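Long-range contacts in Ketoacyl_synth_N domain-containing protein (PDB 6SMO), which probably acts as, or is related to, a 3-oxoacyl-[acyl-carrier-protein] synthase of the thiolase clan, and borders a bound pentaoxododecanal resembling a polyketide chain: residues C[243-248]-C[365-370]; C[320-325]-C[352-357]; C[263-268]-C[361-366]. One frame throughout, in Å; residues are numbered along the deposited sequence.

Contact 1: C[243-248]-C[365-370]; sequences ELTGFV and ALSFSA
L244 and F247 of strand 242-251 meet F368 and L366 of the antiparallel strand 362-369 on a single face of the sheet, where the four side chains form an apolar row. The segment axes lie at 142° to each other. L244 CD1 lies 3.8 Å from F368 CE1, one branch of the leucine slanting past the ring. L366 holds CG anti to its own carbonyl carbon (chi1 -76°), and the end of its side chain comes nearer the partner strand, with CD2 3.5 Å from F247 CD1, again at a slant to the ring. The F247 ring also meets Y168 edge-to-face, while I166 and A170 touch L244 from helix 161-175.

The reverse face is polar near the bulge. T245 and G246 both stand opposite S367, a classic beta bulge, with T245 N bonded to S367 O and S367 N to G246 O. The extra residue turns the T245 side chain toward the partner strand, so that T245 OG1 sits 2.7 Å from S367 OG and 3.2 Å from S369 OG. Either member of each hydroxyl pair may donate. A weak bond from Q351 NE2 also reaches S367 OG. Beyond the bulge, E243 and S369 exchange two backbone bonds, the one from E243 N to S369 O measuring 2.8 Å and being almost straight (175°). The carboxylate of E243 forms a salt bridge through OE2 with R4, outside the two segments. V248 and A365 form a second doubly bonded pair, their CB atoms 4.0 Å apart.

Chemically the two faces thus differ: one offers carbon to the helices packed against it, whereas on the other T245 OG1 links the hydroxyls of S367 and S369, so polar groups at the bulge satisfy each other across the strands.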
loop_
_atom_site.group_PDB
_atom_site.type_symbol
_atom_site.label_atom_id
_atom_site.label_comp_id
_atom_site.label_asym_id
_atom_site.label_seq_id
_atom_site.Cartn_x
_atom_site.Cartn_y
_atom_site.Cartn_z
ATOM N N GLU C 243 -8.647 26.644 2.878
ATOM C CA GLU C 243 -8.020 26.297 1.576
ATOM C C GLU C 243 -6.620 25.725 1.833
ATOM O O GLU C 243 -5.863 26.358 2.593
ATOM C CB GLU C 243 -7.942 27.536 0.681
ATOM C CG GLU C 243 -7.519 27.234 -0.747
ATOM C CD GLU C 243 -7.428 28.441 -1.665
ATOM O OE1 GLU C 243 -7.472 29.580 -1.158
ATOM O OE2 GLU C 243 -7.312 28.237 -2.890
ATOM N N LEU C 244 -6.298 24.575 1.229
ATOM C CA LEU C 244 -4.928 23.991 1.235
ATOM C C LEU C 244 -4.095 24.715 0.172
ATOM O O LEU C 244 -4.346 24.496 -1.030
ATOM C CB LEU C 244 -5.000 22.483 0.971
ATOM C CG LEU C 244 -3.741 21.695 1.339
ATOM C CD1 LEU C 244 -4.092 20.281 1.778
ATOM C CD2 LEU C 244 -2.748 21.661 0.186
ATOM N N THR C 245 -3.148 25.549 0.611
ATOM C CA THR C 245 -2.396 26.516 -0.235
ATOM C C THR C 245 -1.053 25.922 -0.681
ATOM O O THR C 245 -0.621 26.257 -1.801
ATOM C CB THR C 245 -2.208 27.847 0.504
ATOM O OG1 THR C 245 -1.916 27.562 1.872
ATOM C CG2 THR C 245 -3.430 28.736 0.419
ATOM N N GLY C 246 -0.422 25.083 0.148
ATOM C CA GLY C 246 0.928 24.543 -0.116
ATOM C C GLY C 246 1.171 23.200 0.552
ATOM O O GLY C 246 0.539 22.927 1.594
ATOM N N PHE C 247 2.061 22.395 -0.036
ATOM C CA PHE C 247 2.527 21.082 0.483
ATOM C C PHE C 247 4.038 20.955 0.260
ATOM O O PHE C 247 4.518 21.291 -0.843
ATOM C CB PHE C 247 1.769 19.934 -0.188
ATOM C CG PHE C 247 2.297 18.560 0.139
ATOM C CD1 PHE C 247 2.442 18.152 1.456
ATOM C CD2 PHE C 247 2.647 17.672 -0.868
ATOM C CE1 PHE C 247 2.929 16.888 1.759
ATOM C CE2 PHE C 247 3.133 16.408 -0.563
ATOM C CZ PHE C 247 3.270 16.018 0.750
ATOM N N VAL C 248 4.755 20.478 1.283
ATOM C CA VAL C 248 6.237 20.292 1.292
ATOM C C VAL C 248 6.534 18.834 1.659
ATOM O O VAL C 248 5.951 18.348 2.647
ATOM C CB VAL C 248 6.904 21.282 2.266
ATOM C CG1 VAL C 248 8.337 20.900 2.602
ATOM C CG2 VAL C 248 6.845 22.707 1.738
ATOM N N ALA C 365 5.515 19.236 5.467
ATOM C CA ALA C 365 4.735 20.390 5.973
ATOM C C ALA C 365 3.534 20.664 5.060
ATOM O O ALA C 365 3.671 20.507 3.830
ATOM C CB ALA C 365 5.625 21.603 6.092
ATOM N N LEU C 366 2.407 21.058 5.663
ATOM C CA LEU C 366 1.147 21.445 4.971
ATOM C C LEU C 366 0.796 22.890 5.342
ATOM O O LEU C 366 1.072 23.288 6.493
ATOM C CB LEU C 366 0.031 20.481 5.389
ATOM C CG LEU C 366 0.082 19.096 4.747
ATOM C CD1 LEU C 366 -0.743 18.098 5.544
ATOM C CD2 LEU C 366 -0.395 19.148 3.303
ATOM N N SER C 367 0.209 23.633 4.398
ATOM C CA SER C 367 -0.219 25.047 4.554
ATOM C C SER C 367 -1.734 25.155 4.342
ATOM O O SER C 367 -2.205 24.767 3.256
ATOM C CB SER C 367 0.532 25.945 3.604
ATOM O OG SER C 367 0.079 27.287 3.707
ATOM N N PHE C 368 -2.456 25.659 5.350
ATOM C CA PHE C 368 -3.922 25.906 5.321
ATOM C C PHE C 368 -4.182 27.403 5.530
ATOM O O PHE C 368 -3.577 27.987 6.449
ATOM C CB PHE C 368 -4.630 25.057 6.380
ATOM C CG PHE C 368 -4.518 23.571 6.159
ATOM C CD1 PHE C 368 -5.425 22.904 5.350
ATOM C CD2 PHE C 368 -3.498 22.840 6.748
ATOM C CE1 PHE C 368 -5.318 21.537 5.141
ATOM C CE2 PHE C 368 -3.392 21.473 6.539
ATOM C CZ PHE C 368 -4.302 20.825 5.735
ATOM N N SER C 369 -5.049 27.992 4.699
ATOM C CA SER C 369 -5.376 29.444 4.679
ATOM C C SER C 369 -6.888 29.648 4.834
ATOM O O SER C 369 -7.654 28.810 4.321
ATOM C CB SER C 369 -4.859 30.090 3.423
ATOM O OG SER C 369 -3.448 29.963 3.338
ATOM N N ALA C 370 -7.287 30.736 5.501
ATOM C CA ALA C 370 -8.688 31.061 5.865
ATOM C C ALA C 370 -9.488 31.456 4.617
ATOM O O ALA C 370 -8.864 31.802 3.593
ATOM C CB ALA C 370 -8.710 32.163 6.896
#

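Contact 2: C[320-325]-C[352-357]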
loop_
_atom_site.group_PDB
_atom_site.type_symbol
_atom_site.label_atom_id
_atom_site.label_comp_id
_atom_site.label_asym_id
_atom_site.label_seq_id
_atom_site.Cartn_x
_atom_site.Cartn_y
_atom_site.Cartn_z
ATOM N N ILE C 320 -4.148 14.923 12.383
ATOM C CA ILE C 320 -5.088 15.403 13.439
ATOM C C ILE C 320 -4.845 16.895 13.666
ATOM O O ILE C 320 -5.805 17.604 13.958
ATOM C CB ILE C 320 -4.979 14.565 14.728
ATOM C CG1 ILE C 320 -6.058 14.945 15.742
ATOM C CG2 ILE C 320 -3.588 14.646 15.330
ATOM C CD1 ILE C 320 -6.434 13.831 16.678
ATOM N N ASP C 321 -3.596 17.335 13.514
ATOM C CA ASP C 321 -3.198 18.767 13.605
ATOM C C ASP C 321 -3.900 19.554 12.490
ATOM O O ASP C 321 -4.422 20.648 12.784
ATOM C CB ASP C 321 -1.677 18.932 13.532
ATOM C CG ASP C 321 -0.924 18.275 14.678
ATOM O OD1 ASP C 321 -1.279 17.134 15.037
ATOM O OD2 ASP C 321 0.015 18.909 15.201
ATOM N N SER C 322 -3.910 19.010 11.267
ATOM C CA SER C 322 -4.563 19.597 10.064
ATOM C C SER C 322 -6.088 19.616 10.241
ATOM O O SER C 322 -6.726 20.549 9.715
ATOM C CB SER C 322 -4.171 18.855 8.810
ATOM O OG SER C 322 -2.771 18.928 8.590
ATOM N N VAL C 323 -6.641 18.618 10.941
ATOM C CA VAL C 323 -8.093 18.523 11.286
ATOM C C VAL C 323 -8.449 19.683 12.225
ATOM O O VAL C 323 -9.452 20.374 11.952
ATOM C CB VAL C 323 -8.436 17.150 11.899
ATOM C CG1 VAL C 323 -9.724 17.176 12.713
ATOM C CG2 VAL C 323 -8.503 16.070 10.830
ATOM N N LEU C 324 -7.650 19.885 13.280
ATOM C CA LEU C 324 -7.807 20.993 14.267
ATOM C C LEU C 324 -7.610 22.345 13.567
ATOM O O LEU C 324 -8.451 23.240 13.778
ATOM C CB LEU C 324 -6.802 20.811 15.411
ATOM C CG LEU C 324 -7.333 20.120 16.667
ATOM C CD1 LEU C 324 -8.048 18.819 16.336
ATOM C CD2 LEU C 324 -6.203 19.865 17.655
ATOM N N ALA C 325 -6.543 22.479 12.770
ATOM C CA ALA C 325 -6.156 23.723 12.059
ATOM C C ALA C 325 -7.289 24.175 11.130
ATOM O O ALA C 325 -7.521 25.397 11.037
ATOM C CB ALA C 325 -4.872 23.507 11.295
ATOM N N ILE C 352 -2.480 28.784 8.903
ATOM C CA ILE C 352 -1.812 27.833 9.843
ATOM C C ILE C 352 -0.955 26.867 9.018
ATOM O O ILE C 352 -1.504 26.222 8.101
ATOM C CB ILE C 352 -2.840 27.090 10.722
ATOM C CG1 ILE C 352 -3.667 28.064 11.567
ATOM C CG2 ILE C 352 -2.151 26.043 11.586
ATOM C CD1 ILE C 352 -4.847 27.430 12.268
ATOM N N ILE C 353 0.341 26.785 9.337
ATOM C CA ILE C 353 1.333 25.886 8.677
ATOM C C ILE C 353 1.785 24.839 9.700
ATOM O O ILE C 353 2.292 25.235 10.768
ATOM C CB ILE C 353 2.512 26.701 8.104
ATOM C CG1 ILE C 353 2.047 27.621 6.971
ATOM C CG2 ILE C 353 3.647 25.792 7.652
ATOM C CD1 ILE C 353 2.932 28.820 6.753
ATOM N N ILE C 354 1.597 23.557 9.376
ATOM C CA ILE C 354 1.923 22.391 10.251
ATOM C C ILE C 354 3.163 21.693 9.683
ATOM O O ILE C 354 3.209 21.492 8.455
ATOM C CB ILE C 354 0.720 21.432 10.346
ATOM C CG1 ILE C 354 -0.560 22.169 10.748
ATOM C CG2 ILE C 354 1.021 20.276 11.291
ATOM C CD1 ILE C 354 -1.802 21.634 10.083
ATOM N N GLN C 355 4.119 21.343 10.549
ATOM C CA GLN C 355 5.368 20.627 10.178
ATOM C C GLN C 355 5.438 19.299 10.937
ATOM O O GLN C 355 5.053 19.268 12.124
ATOM C CB GLN C 355 6.600 21.480 10.484
ATOM C CG GLN C 355 7.871 20.965 9.820
ATOM C CD GLN C 355 9.085 21.792 10.161
ATOM O OE1 GLN C 355 9.757 22.332 9.285
ATOM N NE2 GLN C 355 9.379 21.898 11.447
ATOM N N ARG C 356 5.906 18.248 10.257
ATOM C CA ARG C 356 6.248 16.927 10.847
ATOM C C ARG C 356 7.513 16.398 10.165
ATOM O O ARG C 356 7.764 16.779 9.007
ATOM C CB ARG C 356 5.093 15.934 10.678
ATOM C CG ARG C 356 4.084 15.945 11.817
ATOM C CD ARG C 356 3.817 14.546 12.337
ATOM N NE ARG C 356 4.984 13.996 13.017
ATOM C CZ ARG C 356 5.132 12.725 13.387
ATOM N NH1 ARG C 356 6.239 12.344 14.003
ATOM N NH2 ARG C 356 4.184 11.836 13.140
ATOM N N PHE C 357 8.280 15.559 10.864
ATOM C CA PHE C 357 9.457 14.848 10.298
ATOM C C PHE C 357 9.693 13.534 11.048
ATOM O O PHE C 357 9.250 13.394 12.205
ATOM C CB PHE C 357 10.695 15.751 10.281
ATOM C CG PHE C 357 10.912 16.635 11.483
ATOM C CD1 PHE C 357 11.505 16.137 12.633
ATOM C CD2 PHE C 357 10.581 17.981 11.442
ATOM C CE1 PHE C 357 11.731 16.959 13.727
ATOM C CE2 PHE C 357 10.806 18.801 12.537
ATOM C CZ PHE C 357 11.381 18.288 13.677
#
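Helix 319-329 belongs to the helical layer between the two sheets of the thiolase-like fold, and here it lies on strand 351-356, with D321 and A325 directed at the strand and S322 touching it from the flank. Over the two segments helix and strand run nearly antiparallel (172°), their axes 9.2 Å apart. I354 reaches the helix with both of its branches. Its chi1 of -52° places CG2 anti to the backbone N, where it rests 3.8 Å from D321 CB, while the longer branch ends in CD1 between S322 and A325, 3.8 Å from A325 CB. The same methyl borders S322 OG, whose polar partner is G318 O, just before the start of the helix. A325 CB is also met by I352, with I352 CG2 3.7 Å away; the other branch of I352 passes beside the A325 backbone and puts CD1 3.6 Å from A325 O. The small side chain of A325 thus receives methyl groups from two isoleucines, which alternate with I353 along the strand and point to the same side of the sheet. I353 faces the other way, toward S367 and F269.

D321 and I354 both touch I278 of the neighbouring strand 275-278. On its far flank the helix meets the other sheet, where I320 and V323 pack on A223. A helix held between two sheets in this way is typical of the alpha-beta-alpha-beta-alpha layering of thiolase-like enzymes.

Contact 3: C[263-268]-C[361-366]; sequences EYTAEL and GHVCAL
T265 and A365 bring their CA atoms within 6.4 Å of each other, where a short, weakly bonded helix at 263-266 comes alongside strand 362-369. Toward L268 the backbones draw apart, and L268 CA stands 8.2 Å from L366 CA. Two side chains of the first segment converge on the A365 methyl: T265 CG2 lies 3.7 Å from A365 CB, and L268 CD1 lies 3.8 Å from the same atom. In T265 the methyl takes the position anti to the backbone N (chi1 of OG1 -46°), which aims CG2 at the strand and leaves OG1 to bond Q355 OE1 on the next strand. L268 also touches V248, so its branch spans two strands of the sheet. This is the outer side of the C-terminal sheet in the thiolase-like fold; the helices between the sheets lie against the reverse face, to which C364 and L366 point, both touching M163 of helix 161-175. V363 completes the patch with CG1 loosely near T265 OG1, at 4.1 Å, the two side chains slanting past each other. At the start of the strand, H362 NE2 bonds V184 O of the neighbouring PKS_KS chain.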
loop_
_atom_site.group_PDB
_atom_site.type_symbol
_atom_site.label_atom_id
_atom_site.label_comp_id
_atom_site.label_asym_id
_atom_site.label_seq_id
_atom_site.Cartn_x
_atom_site.Cartn_y
_atom_site.Cartn_z
ATOM N N GLU C 263 14.154 25.652 5.301
ATOM C CA GLU C 263 13.934 26.925 4.559
ATOM C C GLU C 263 12.798 26.761 3.539
ATOM O O GLU C 263 12.195 27.787 3.172
ATOM C CB GLU C 263 15.220 27.384 3.866
ATOM C CG GLU C 263 16.287 27.866 4.832
ATOM C CD GLU C 263 17.457 28.590 4.186
ATOM O OE1 GLU C 263 17.573 28.540 2.944
ATOM O OE2 GLU C 263 18.248 29.206 4.929
ATOM N N TYR C 264 12.523 25.530 3.090
ATOM C CA TYR C 264 11.404 25.204 2.166
ATOM C C TYR C 264 10.068 25.294 2.917
ATOM O O TYR C 264 9.047 25.605 2.271
ATOM C CB TYR C 264 11.602 23.831 1.517
ATOM C CG TYR C 264 12.637 23.806 0.422
ATOM C CD1 TYR C 264 12.302 24.119 -0.886
ATOM C CD2 TYR C 264 13.957 23.478 0.690
ATOM C CE1 TYR C 264 13.246 24.103 -1.900
ATOM C CE2 TYR C 264 14.914 23.456 -0.311
ATOM C CZ TYR C 264 14.558 23.770 -1.611
ATOM O OH TYR C 264 15.495 23.752 -2.604
ATOM N N THR C 265 10.070 25.030 4.228
ATOM C CA THR C 265 8.892 25.196 5.124
ATOM C C THR C 265 8.608 26.692 5.313
ATOM O O THR C 265 7.423 27.051 5.442
ATOM C CB THR C 265 9.096 24.499 6.477
ATOM O OG1 THR C 265 9.621 23.191 6.244
ATOM C CG2 THR C 265 7.819 24.394 7.280
ATOM N N ALA C 266 9.657 27.523 5.331
ATOM C CA ALA C 266 9.578 28.995 5.497
ATOM C C ALA C 266 8.959 29.641 4.249
ATOM O O ALA C 266 8.363 30.726 4.390
ATOM C CB ALA C 266 10.949 29.559 5.788
ATOM N N GLU C 267 9.097 29.003 3.082
ATOM C CA GLU C 267 8.545 29.489 1.785
ATOM C C GLU C 267 7.011 29.410 1.798
ATOM O O GLU C 267 6.386 30.214 1.077
ATOM C CB GLU C 267 9.119 28.692 0.609
ATOM C CG GLU C 267 10.419 29.261 0.068
ATOM C CD GLU C 267 11.111 28.404 -0.979
ATOM O OE1 GLU C 267 12.332 28.574 -1.164
ATOM O OE2 GLU C 267 10.427 27.570 -1.610
ATOM N N LEU C 268 6.431 28.487 2.575
ATOM C CA LEU C 268 4.956 28.278 2.676
ATOM C C LEU C 268 4.275 29.537 3.232
ATOM O O LEU C 268 3.108 29.777 2.863
ATOM C CB LEU C 268 4.654 27.070 3.571
ATOM C CG LEU C 268 4.886 25.688 2.957
ATOM C CD1 LEU C 268 4.607 24.595 3.978
ATOM C CD2 LEU C 268 4.025 25.480 1.719
ATOM N N GLY C 361 14.825 10.901 8.770
ATOM C CA GLY C 361 15.177 12.294 8.427
ATOM C C GLY C 361 14.323 12.887 7.316
ATOM O O GLY C 361 14.895 13.592 6.463
ATOM N N HIS C 362 13.008 12.647 7.330
ATOM C CA HIS C 362 12.026 13.297 6.418
ATOM C C HIS C 362 11.839 14.760 6.836
ATOM O O HIS C 362 12.242 15.105 7.958
ATOM C CB HIS C 362 10.682 12.553 6.413
ATOM C CG HIS C 362 10.663 11.335 5.554
ATOM N ND1 HIS C 362 11.102 10.106 6.006
ATOM C CD2 HIS C 362 10.253 11.147 4.281
ATOM C CE1 HIS C 362 10.971 9.215 5.045
ATOM N NE2 HIS C 362 10.453 9.829 3.977
ATOM N N VAL C 363 11.273 15.583 5.948
ATOM C CA VAL C 363 10.783 16.961 6.250
ATOM C C VAL C 363 9.492 17.181 5.454
ATOM O O VAL C 363 9.584 17.398 4.228
ATOM C CB VAL C 363 11.832 18.047 5.931
ATOM C CG1 VAL C 363 11.264 19.449 6.103
ATOM C CG2 VAL C 363 13.095 17.886 6.764
ATOM N N CYS C 364 8.342 17.114 6.130
ATOM C CA CYS C 364 6.988 17.279 5.541
ATOM C C CYS C 364 6.265 18.440 6.232
ATOM O O CYS C 364 6.419 18.586 7.460
ATOM C CB CYS C 364 6.181 15.994 5.670
ATOM S SG CYS C 364 6.934 14.589 4.806
ATOM N N ALA C 365 5.515 19.236 5.467
ATOM C CA ALA C 365 4.735 20.390 5.973
ATOM C C ALA C 365 3.534 20.664 5.060
ATOM O O ALA C 365 3.671 20.507 3.830
ATOM C CB ALA C 365 5.625 21.603 6.092
ATOM N N LEU C 366 2.407 21.058 5.663
ATOM C CA LEU C 366 1.147 21.445 4.971
ATOM C C LEU C 366 0.796 22.890 5.342
ATOM O O LEU C 366 1.072 23.288 6.493
ATOM C CB LEU C 366 0.031 20.481 5.389
ATOM C CG LEU C 366 0.082 19.096 4.747
ATOM C CD1 LEU C 366 -0.743 18.098 5.544
ATOM C CD2 LEU C 366 -0.395 19.148 3.303
#

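How the contacts relate
From the N terminus, the first segment met is 243-248, then 263-268, then 320-325, and all three find partners in the C-terminal beta hairpin of strands 351-356 and 362-369. Contact 2 closes the shortest loop, and lies within the spans closed by contacts 3 and 1; these two end on the same strand and share A365 and L366. Backbone bonds L366 N to I354 O and R356 N to C364 O join strand 362-369 to 351-356, so 362-369 runs between 242-251 and 351-356. Together, contact 2 attaches the interior helix to one face of this sheet, contact 3 the outer helix to the other, and contact 1 joins strand 242-251 to that hairpin within the sheet.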